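Local atomic coordinates of uncharacterized protein (Bacteroides caccae, PDB entry 3NO2), a protein that is of unknown function but folds as a six-bladed beta-propeller. Residues Y31-E34 with K35-C39. Numbering follows the deposited sequence.
Sequences YPLE and KGWEC
A type II beta turn runs from Glu34 to Trp37, with Lys35 and Gly36 at its corners, closed by a hydrogen bond of 2.9 Å from Trp37 N to Glu34 O. Gly36 takes the third position with a positive phi of 91°, where a side chain would jam against the preceding carbonyl oxygen. The turn also brings the indole back over its first residue: CB and CG of Glu34 lie against one face of Trp37, and CG stands 3.6 Å from the centroid of the six-membered ring, a CH-pi contact almost on the ring normal. Chi1 of -53° sets CG over the ring, and the bend at chi2 (-62°) then swings the carboxylate aside, its plane steep to the indole. A water bridges Glu34 OE1 to Lys35 N, tying that carboxylate to the turn backbone. Leu33 reaches the ring's edge in plane, CD2 to Trp37 CE3 3.9 Å, and its CD1 meets Cys39 CB at 3.7 Å. In the propeller, this turn links strand 26-32, outermost in its blade, to strand 41-44, which begins the next blade; Trp37 stacks on Tyr54 and touches Lys59 of strand 57-61 in that next blade, while Cys39 packs back on Ile17 of strand 16-21, in the blade the chain is leaving.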
loop_
_atom_site.group_PDB
_atom_site.type_symbol
_atom_site.label_atom_id
_atom_site.label_comp_id
_atom_site.label_asym_id
_atom_site.label_seq_id
_atom_site.Cartn_x
_atom_site.Cartn_y
_atom_site.Cartn_z
ATOM N N TYR A 31 -12.872 12.407 -1.781
ATOM C CA TYR A 31 -12.695 12.679 -3.211
ATOM C C TYR A 31 -13.156 11.443 -3.968
ATOM O O TYR A 31 -12.835 10.305 -3.584
ATOM C CB TYR A 31 -11.226 12.975 -3.488
ATOM C CG TYR A 31 -10.880 13.372 -4.907
ATOM C CD1 TYR A 31 -10.579 12.418 -5.876
ATOM C CD2 TYR A 31 -10.869 14.707 -5.292
ATOM C CE1 TYR A 31 -10.259 12.763 -7.167
ATOM C CE2 TYR A 31 -10.543 15.084 -6.608
ATOM C CZ TYR A 31 -10.240 14.093 -7.551
ATOM O OH TYR A 31 -9.894 14.425 -8.842
ATOM N N PRO A 32 -13.946 11.618 -5.033
ATOM C CA PRO A 32 -14.581 10.476 -5.670
ATOM C C PRO A 32 -13.670 9.718 -6.635
ATOM O O PRO A 32 -12.782 10.286 -7.291
ATOM C CB PRO A 32 -15.713 11.133 -6.459
ATOM C CG PRO A 32 -15.138 12.437 -6.857
ATOM C CD PRO A 32 -14.332 12.906 -5.655
ATOM N N LEU A 33 -13.889 8.406 -6.714
ATOM C CA LEU A 33 -13.281 7.577 -7.731
ATOM C C LEU A 33 -14.352 7.262 -8.787
ATOM O O LEU A 33 -15.539 7.131 -8.474
ATOM C CB LEU A 33 -12.712 6.295 -7.149
ATOM C CG LEU A 33 -11.686 6.495 -6.029
ATOM C CD1 LEU A 33 -11.217 5.156 -5.509
ATOM C CD2 LEU A 33 -10.472 7.313 -6.510
ATOM N N GLU A 34 -13.918 7.044 -10.015
ATOM C CA GLU A 34 -14.833 6.800 -11.141
ATOM C C GLU A 34 -15.082 5.329 -11.390
ATOM O O GLU A 34 -14.419 4.441 -10.850
ATOM C CB GLU A 34 -14.237 7.451 -12.398
ATOM C CG GLU A 34 -13.902 8.926 -12.187
ATOM C CD GLU A 34 -15.091 9.799 -11.859
ATOM O OE1 GLU A 34 -16.166 9.594 -12.480
ATOM O OE2 GLU A 34 -14.981 10.709 -11.029
ATOM N N LYS A 35 -16.069 5.059 -12.241
ATOM C CA LYS A 35 -16.406 3.716 -12.638
ATOM C C LYS A 35 -15.236 3.011 -13.242
ATOM O O LYS A 35 -14.584 3.474 -14.188
ATOM C CB LYS A 35 -17.550 3.753 -13.656
ATOM C CG LYS A 35 -18.075 2.377 -14.028
ATOM C CD LYS A 35 -19.232 2.456 -15.034
ATOM C CE LYS A 35 -19.740 1.053 -15.436
ATOM N NZ LYS A 35 -20.730 1.150 -16.576
ATOM N N GLY A 36 -14.929 1.830 -12.689
ATOM C CA GLY A 36 -13.803 1.046 -13.161
ATOM C C GLY A 36 -12.490 1.340 -12.439
ATOM O O GLY A 36 -11.480 0.636 -12.667
ATOM N N TRP A 37 -12.467 2.367 -11.594
ATOM C CA TRP A 37 -11.259 2.697 -10.849
ATOM C C TRP A 37 -11.115 1.786 -9.628
ATOM O O TRP A 37 -12.096 1.314 -9.063
ATOM C CB TRP A 37 -11.271 4.174 -10.430
ATOM C CG TRP A 37 -11.045 5.136 -11.549
ATOM C CD1 TRP A 37 -11.138 4.867 -12.901
ATOM C CD2 TRP A 37 -10.769 6.537 -11.451
ATOM N NE1 TRP A 37 -10.917 5.992 -13.625
ATOM C CE2 TRP A 37 -10.667 7.029 -12.769
ATOM C CE3 TRP A 37 -10.530 7.421 -10.393
ATOM C CZ2 TRP A 37 -10.378 8.378 -13.047
ATOM C CZ3 TRP A 37 -10.250 8.740 -10.680
ATOM C CH2 TRP A 37 -10.166 9.209 -11.983
ATOM N N GLU A 38 -9.888 1.485 -9.251
ATOM C CA GLU A 38 -9.581 0.683 -8.092
ATOM C C GLU A 38 -8.380 1.319 -7.441
ATOM O O GLU A 38 -7.319 1.388 -8.090
ATOM C CB GLU A 38 -9.249 -0.771 -8.451
ATOM C CG GLU A 38 -8.985 -1.655 -7.248
ATOM C CD GLU A 38 -8.355 -2.986 -7.514
ATOM O OE1 GLU A 38 -7.750 -3.220 -8.591
ATOM O OE2 GLU A 38 -8.395 -3.826 -6.564
ATOM N N CYS A 39 -8.508 1.773 -6.192
ATOM C CA CYS A 39 -7.433 2.432 -5.460
ATOM C C CYS A 39 -6.865 1.547 -4.376
ATOM O O CYS A 39 -7.533 1.237 -3.388
ATOM C CB CYS A 39 -7.898 3.743 -4.846
ATOM S SG CYS A 39 -6.630 4.540 -3.851
HETATM O O HOH W 1 -17.640 7.361 -13.031
#